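Local coordinates for 2-dehydropantoate 2-reductase (Geobacter metallireducens, PDB 3HN2), which probably catalyses the NADPH-dependent reduction of ketopantoate to (R)-pantoate, the second step in making the pantoate half of pantothenate, at residues A111-L115 with F116-R120; Q201-V204 with N205-L208; G240-D243 with D244-F248. All blocks are in the same frame, centred on the assembly; numbering follows the deposited sequence.

Interaction 1. Residues A111-L115 with F116-R120; sequences ALATL and FGAER
The F116 ring fits into the hollow between L112 and L115 where the helix 108-115 gives out. L115 supplies the bump over one face: its CD2 stands 3.9 Å from the centroid of the F116 ring and 21° off the ring normal, a CH-pi contact displaced toward the rim. The two side chains run next to each other in the same direction, and L115, with chi1 at -132°, between the staggered positions, lays CD2 over the ring. L112 crosses the phenylalanine side chain obliquely, its CD2 meeting F116 CE2 at 3.9 Å. The backbone carbonyl of L112 does double duty. Its oxygen lies at the ring edge, near the ring plane, 3.4 Å from F116 CD2, and it accepts the last-turn hydrogen bond from F116 N at 2.8 Å, with the donor above the carbonyl plane. With CG of F116 beside the backbone N (chi1 -59°), the ring is folded back under the turn instead of trailing down the chain. Were F116 cut back to an alanine, the hollow beside L112 CD2 would probably be left unfilled and the L115 isobutyl group would lose the face it rests on. After F116 the chain bends sharply at G117, whose backbone angles call for glycine, since a CB would be jammed against the carbonyl O of F116. The bend brings A118 back alongside the last turn of the helix, where its CB meets A113 CB at 4.0 Å, two small bumps set against each other. In the Rossmann-type nucleotide-binding half, this turn joins the helix 108-115 to the strand 121-129: F116 leans on I89 and on I99 of the strand 98-101, L112 on Y85, I121 and T101, and A113 and A118 on F151.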
loop_
_atom_site.group_PDB
_atom_site.type_symbol
_atom_site.label_atom_id
_atom_site.label_comp_id
_atom_site.label_asym_id
_atom_site.label_seq_id
_atom_site.Cartn_x
_atom_site.Cartn_y
_atom_site.Cartn_z
ATOM N N ALA A 111 -13.416 28.117 5.155
ATOM C CA ALA A 111 -13.066 29.377 4.499
ATOM C C ALA A 111 -14.068 29.692 3.401
ATOM O O ALA A 111 -14.648 30.779 3.376
ATOM C CB ALA A 111 -11.661 29.315 3.927
ATOM N N LEU A 112 -14.275 28.711 2.524
ATOM C CA LEU A 112 -15.233 28.777 1.426
ATOM C C LEU A 112 -16.670 28.903 1.917
ATOM O O LEU A 112 -17.505 29.503 1.237
ATOM C CB LEU A 112 -15.112 27.525 0.555
ATOM C CG LEU A 112 -13.821 27.255 -0.219
ATOM C CD1 LEU A 112 -13.742 25.783 -0.618
ATOM C CD2 LEU A 112 -13.715 28.152 -1.443
ATOM N N ALA A 113 -16.951 28.329 3.087
ATOM C CA ALA A 113 -18.269 28.424 3.716
ATOM C C ALA A 113 -18.554 29.835 4.221
ATOM O O ALA A 113 -19.665 30.334 4.067
ATOM C CB ALA A 113 -18.400 27.420 4.843
ATOM N N THR A 114 -17.537 30.460 4.819
ATOM C CA THR A 114 -17.588 31.858 5.247
ATOM C C THR A 114 -17.712 32.775 4.031
ATOM O O THR A 114 -18.445 33.769 4.058
ATOM C CB THR A 114 -16.315 32.244 6.033
ATOM O OG1 THR A 114 -16.050 31.253 7.030
ATOM C CG2 THR A 114 -16.474 33.597 6.709
ATOM N N LEU A 115 -17.006 32.415 2.963
ATOM C CA LEU A 115 -16.915 33.250 1.782
ATOM C C LEU A 115 -18.169 33.186 0.913
ATOM O O LEU A 115 -18.589 34.207 0.369
ATOM C CB LEU A 115 -15.677 32.876 0.970
ATOM C CG LEU A 115 -14.826 34.067 0.531
ATOM C CD1 LEU A 115 -13.363 33.678 0.470
ATOM C CD2 LEU A 115 -15.295 34.651 -0.797
ATOM N N PHE A 116 -18.770 32.001 0.798
ATOM C CA PHE A 116 -19.870 31.785 -0.152
ATOM C C PHE A 116 -21.194 31.323 0.458
ATOM O O PHE A 116 -22.256 31.823 0.088
ATOM C CB PHE A 116 -19.435 30.825 -1.266
ATOM C CG PHE A 116 -18.245 31.310 -2.043
ATOM C CD1 PHE A 116 -18.373 32.354 -2.958
ATOM C CD2 PHE A 116 -16.989 30.735 -1.851
ATOM C CE1 PHE A 116 -17.273 32.813 -3.677
ATOM C CE2 PHE A 116 -15.879 31.186 -2.566
ATOM C CZ PHE A 116 -16.024 32.231 -3.477
ATOM N N GLY A 117 -21.124 30.370 1.382
ATOM C CA GLY A 117 -22.317 29.804 2.007
ATOM C C GLY A 117 -22.074 28.360 2.382
ATOM O O GLY A 117 -21.615 27.570 1.557
ATOM N N ALA A 118 -22.384 28.017 3.631
ATOM C CA ALA A 118 -22.080 26.696 4.185
ATOM C C ALA A 118 -22.883 25.550 3.563
ATOM O O ALA A 118 -22.422 24.412 3.546
ATOM C CB ALA A 118 -22.237 26.707 5.700
ATOM N N GLU A 119 -24.068 25.853 3.039
ATOM C CA GLU A 119 -24.897 24.838 2.388
ATOM C C GLU A 119 -24.507 24.586 0.924
ATOM O O GLU A 119 -25.178 23.825 0.224
ATOM C CB GLU A 119 -26.395 25.162 2.519
ATOM C CG GLU A 119 -26.865 26.435 1.823
ATOM C CD GLU A 119 -26.727 27.667 2.697
ATOM O OE1 GLU A 119 -25.586 28.128 2.914
ATOM O OE2 GLU A 119 -27.765 28.180 3.162
ATOM N N ARG A 120 -23.426 25.222 0.473
ATOM C CA ARG A 120 -22.877 24.997 -0.866
ATOM C C ARG A 120 -21.659 24.074 -0.818
ATOM O O ARG A 120 -21.252 23.527 -1.840
ATOM C CB ARG A 120 -22.463 26.320 -1.531
ATOM C CG ARG A 120 -23.384 27.510 -1.279
ATOM C CD ARG A 120 -22.882 28.756 -2.002
ATOM N NE ARG A 120 -23.539 28.933 -3.295
ATOM C CZ ARG A 120 -24.435 29.881 -3.566
ATOM N NH1 ARG A 120 -24.978 29.950 -4.770
ATOM N NH2 ARG A 120 -24.787 30.766 -2.642
#

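Interaction 2. Residues Q201-V204 with N205-L208; sequences QQPV and NLIL
P203 and N205 meet on one side of the turn, with L206 and I207 reaching back toward Q202 on another. The close part lies round the backbone carbonyls. I207 CD1 is 3.4 Å from P203 O, and L208 CD2 comes equally near V204 O, so aliphatic groups crowd the polar backbone of the first turn. N205 folds toward the proline: its CG sits between the backbone N and the carbonyl carbon (chi1 61°), which carries OD1 to 3.4 Å from P203 CG. V204 turns inward, its side chain packing on F193 and C197 of the long helix 179-200, and L208 also lies on F193. The looser part is the Q202 side. Here Q202 and L206 cross at about a right angle, and Q202 CB touches L206 CD1 at 3.8 Å, while the partly exposed glutamine runs on, extended beyond CG. L206 CD1 also reaches P203 CD at 4.0 Å, a light apolar touch. P203 occupies the N-cap position of the short helix, and the hydrogen bond from L206 N to P203 O is weak at 3.4 Å. At the next acceptor, V204 O, L208 N gives a straighter bond of 3.0 Å with an N-H...O angle of 158°. The bond at the N-cap is thus the weaker of the two. On the dimer side, N50 of the second subunit accepts a hydrogen bond from N205 ND2, and I49 of that subunit packs on L206. The contact thus divides its chemistry: apolar groups seat the turn on the helix 179-200 of the helical C-terminal domain, while the N205 amide, bent toward the proline through OD1, spends its N-H bonding on the partner chain, which places this turn in the subunit interface.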
loop_
_atom_site.group_PDB
_atom_site.type_symbol
_atom_site.label_atom_id
_atom_site.label_comp_id
_atom_site.label_asym_id
_atom_site.label_seq_id
_atom_site.Cartn_x
_atom_site.Cartn_y
_atom_site.Cartn_z
ATOM N N GLN A 201 14.410 15.000 2.973
ATOM C CA GLN A 201 14.462 14.697 1.527
ATOM C C GLN A 201 14.735 13.220 1.193
ATOM O O GLN A 201 15.625 12.891 0.407
ATOM C CB GLN A 201 15.310 15.693 0.702
ATOM C CG GLN A 201 16.137 16.707 1.485
ATOM C CD GLN A 201 16.398 17.983 0.717
ATOM O OE1 GLN A 201 15.493 18.550 0.097
ATOM N NE2 GLN A 201 17.639 18.454 0.764
ATOM N N GLN A 202 13.949 12.341 1.812
ATOM C CA GLN A 202 14.015 10.902 1.566
ATOM C C GLN A 202 12.610 10.357 1.321
ATOM O O GLN A 202 11.658 10.881 1.878
ATOM C CB GLN A 202 14.612 10.192 2.780
ATOM C CG GLN A 202 16.048 10.554 3.099
ATOM C CD GLN A 202 16.393 10.288 4.548
ATOM O OE1 GLN A 202 15.704 9.531 5.231
ATOM N NE2 GLN A 202 17.458 10.911 5.028
ATOM N N PRO A 203 12.472 9.301 0.493
ATOM C CA PRO A 203 11.155 8.660 0.325
ATOM C C PRO A 203 10.675 7.888 1.568
ATOM O O PRO A 203 11.448 7.686 2.511
ATOM C CB PRO A 203 11.383 7.701 -0.845
ATOM C CG PRO A 203 12.840 7.396 -0.797
ATOM C CD PRO A 203 13.503 8.660 -0.347
ATOM N N VAL A 204 9.413 7.455 1.549
ATOM C CA VAL A 204 8.748 6.870 2.731
ATOM C C VAL A 204 9.373 5.569 3.269
ATOM O O VAL A 204 9.370 5.339 4.478
ATOM C CB VAL A 204 7.196 6.699 2.540
ATOM C CG1 VAL A 204 6.532 8.034 2.294
ATOM C CG2 VAL A 204 6.859 5.742 1.403
ATOM N N ASN A 205 9.921 4.744 2.378
ATOM C CA ASN A 205 10.523 3.455 2.761
ATOM C C ASN A 205 11.707 3.564 3.717
ATOM O O ASN A 205 11.916 2.684 4.548
ATOM C CB ASN A 205 10.939 2.657 1.527
ATOM C CG ASN A 205 11.980 3.371 0.689
ATOM O OD1 ASN A 205 11.675 4.311 -0.039
ATOM N ND2 ASN A 205 13.222 2.920 0.785
ATOM N N LEU A 206 12.464 4.649 3.590
ATOM C CA LEU A 206 13.599 4.927 4.455
ATOM C C LEU A 206 13.164 5.350 5.854
ATOM O O LEU A 206 13.669 4.803 6.840
ATOM C CB LEU A 206 14.506 5.985 3.820
ATOM C CG LEU A 206 15.175 5.620 2.486
ATOM C CD1 LEU A 206 16.113 6.731 2.044
ATOM C CD2 LEU A 206 15.922 4.294 2.575
ATOM N N ILE A 207 12.226 6.308 5.930
ATOM C CA ILE A 207 11.595 6.744 7.193
ATOM C C ILE A 207 11.058 5.537 7.960
ATOM O O ILE A 207 11.233 5.437 9.172
ATOM C CB ILE A 207 10.439 7.790 6.955
ATOM C CG1 ILE A 207 10.993 9.206 6.776
ATOM C CG2 ILE A 207 9.447 7.830 8.137
ATOM C CD1 ILE A 207 11.363 9.571 5.354
ATOM N N LEU A 208 10.437 4.613 7.229
ATOM C CA LEU A 208 9.916 3.362 7.779
ATOM C C LEU A 208 10.957 2.272 8.070
ATOM O O LEU A 208 10.620 1.273 8.696
ATOM C CB LEU A 208 8.850 2.793 6.831
ATOM C CG LEU A 208 7.362 3.094 7.067
ATOM C CD1 LEU A 208 7.101 4.025 8.255
ATOM C CD2 LEU A 208 6.718 3.632 5.800
#

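Interaction 3. Residues G240-D243 with D244-F248; sequences GYVD and DMLEF
The start of the helix 241-249 is built by backbone bonds from D244 N to G240 O (3.2 Å), from E247 N to D243 O, and from two donors to V242 O, which L246 N reaches at 2.9 Å nearly head-on and M245 N at 2.8 Å from 53° out of the carbonyl plane. Among the side chains, Y241 and M245 carry the contact, four residues apart along the helix. The tyrosine has CG anti to its N (chi1 -176°), a torsion that swings the ring along the helix to M245, and the methionine, bent at chi2 and chi3, brings CG over one ring face, 3.4 Å from Y241 CE1. M245 SD lies 3.9 Å from the centroid of the Y241 ring and 41° off the normal, an oblique i to i+4 Met-aromatic contact, although the sulfur is modelled too close to the tyrosine hydroxyl and its exact placement is doubtful. This helix belongs to the all-helical C-terminal half that follows the Rossmann-type domain in ketopantoate reductases, and the pair packs on its neighbours: Y241 rests on V188, M245 on W189 and M221. At the helix start, G240 has backbone angles that call for glycine. V242 and L246 make a lighter apolar pair, CG1 to CD2 at 4.3 Å, and both lie against R218 of the helix 211-229. The acids D243, D244 and E247 occupy the outer side; E247 has a long, weak ion pair with R145 of the second subunit.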
loop_
_atom_site.group_PDB
_atom_site.type_symbol
_atom_site.label_atom_id
_atom_site.label_comp_id
_atom_site.label_asym_id
_atom_site.label_seq_id
_atom_site.Cartn_x
_atom_site.Cartn_y
_atom_site.Cartn_z
ATOM N N GLY A 240 -4.349 2.358 16.976
ATOM C CA GLY A 240 -4.508 1.105 16.258
ATOM C C GLY A 240 -4.741 1.486 14.810
ATOM O O GLY A 240 -4.318 0.761 13.906
ATOM N N TYR A 241 -5.398 2.637 14.587
ATOM C CA TYR A 241 -5.383 3.284 13.263
ATOM C C TYR A 241 -3.943 3.692 12.900
ATOM O O TYR A 241 -3.632 3.902 11.724
ATOM C CB TYR A 241 -6.375 4.480 13.138
ATOM C CG TYR A 241 -6.398 5.076 11.726
ATOM C CD1 TYR A 241 -5.751 6.251 11.443
ATOM C CD2 TYR A 241 -6.996 4.400 10.678
ATOM C CE1 TYR A 241 -5.721 6.751 10.160
ATOM C CE2 TYR A 241 -6.977 4.894 9.388
ATOM C CZ TYR A 241 -6.351 6.077 9.144
ATOM O OH TYR A 241 -6.314 6.597 7.845
ATOM N N VAL A 242 -3.088 3.800 13.922
ATOM C CA VAL A 242 -1.638 3.961 13.772
ATOM C C VAL A 242 -1.074 2.750 13.045
ATOM O O VAL A 242 -0.551 2.886 11.938
ATOM C CB VAL A 242 -0.921 4.107 15.147
ATOM C CG1 VAL A 242 0.608 3.981 15.002
ATOM C CG2 VAL A 242 -1.263 5.415 15.797
ATOM N N ASP A 243 -1.236 1.572 13.657
ATOM C CA ASP A 243 -0.749 0.292 13.131
ATOM C C ASP A 243 -1.191 0.088 11.691
ATOM O O ASP A 243 -0.469 -0.504 10.882
ATOM C CB ASP A 243 -1.258 -0.869 13.991
ATOM C CG ASP A 243 -0.745 -0.810 15.418
ATOM O OD1 ASP A 243 -1.284 -0.014 16.216
ATOM O OD2 ASP A 243 0.191 -1.569 15.748
ATOM N N ASP A 244 -2.369 0.628 11.385
ATOM C CA ASP A 244 -2.976 0.521 10.074
ATOM C C ASP A 244 -2.404 1.486 9.026
ATOM O O ASP A 244 -2.510 1.198 7.844
ATOM C CB ASP A 244 -4.506 0.668 10.184
ATOM C CG ASP A 244 -5.153 -0.459 10.999
ATOM O OD1 ASP A 244 -4.665 -1.608 10.940
ATOM O OD2 ASP A 244 -6.153 -0.199 11.699
ATOM N N MET A 245 -1.816 2.620 9.428
ATOM C CA MET A 245 -1.183 3.507 8.437
ATOM C C MET A 245 0.322 3.174 8.377
ATOM O O MET A 245 1.016 3.490 7.408
ATOM C CB MET A 245 -1.386 4.997 8.766
ATOM C CG MET A 245 -2.855 5.503 8.853
ATOM S SD MET A 245 -3.914 4.907 7.523
ATOM C CE MET A 245 -3.507 6.024 6.197
ATOM N N LEU A 246 0.813 2.534 9.431
ATOM C CA LEU A 246 2.173 2.034 9.481
ATOM C C LEU A 246 2.324 0.929 8.438
ATOM O O LEU A 246 3.265 0.943 7.642
ATOM C CB LEU A 246 2.471 1.518 10.894
ATOM C CG LEU A 246 3.825 1.694 11.588
ATOM C CD1 LEU A 246 4.507 3.021 11.286
ATOM C CD2 LEU A 246 3.638 1.533 13.093
ATOM N N GLU A 247 1.362 0.005 8.419
ATOM C CA GLU A 247 1.358 -1.119 7.474
ATOM C C GLU A 247 0.928 -0.709 6.064
ATOM O O GLU A 247 1.395 -1.285 5.088
ATOM C CB GLU A 247 0.456 -2.250 7.977
ATOM C CG GLU A 247 1.000 -3.021 9.183
ATOM C CD GLU A 247 0.027 -4.077 9.700
ATOM O OE1 GLU A 247 0.264 -4.621 10.800
ATOM O OE2 GLU A 247 -0.976 -4.366 9.009
ATOM N N PHE A 248 0.032 0.277 5.974
ATOM C CA PHE A 248 -0.475 0.790 4.693
ATOM C C PHE A 248 0.627 1.448 3.874
ATOM O O PHE A 248 0.751 1.187 2.679
ATOM C CB PHE A 248 -1.631 1.772 4.942
ATOM C CG PHE A 248 -2.077 2.542 3.726
ATOM C CD1 PHE A 248 -2.917 1.956 2.784
ATOM C CD2 PHE A 248 -1.693 3.870 3.549
ATOM C CE1 PHE A 248 -3.341 2.669 1.670
ATOM C CE2 PHE A 248 -2.109 4.591 2.437
ATOM C CZ PHE A 248 -2.940 3.991 1.497
#

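Interaction 1 stands apart, its centre about 34 Å from that of interaction 3 and 38 Å from that of interaction 2, in the Rossmann-type part, while the other two lie in the C-terminal part with centres 16 Å apart. Those two touch through L208 and L246, rest on the helix 179-200, and both meet the second subunit. Interaction 1 is a surface contact, a helix end with an aromatic ring packed against its last turn; the others are partly buried. Their chemistry differs accordingly: leucine on phenylalanine in 111-120, apolar groups on backbone oxygens plus an intersubunit amide bond in 201-208, and sulfur on tyrosine beside an acidic outer side in 240-248.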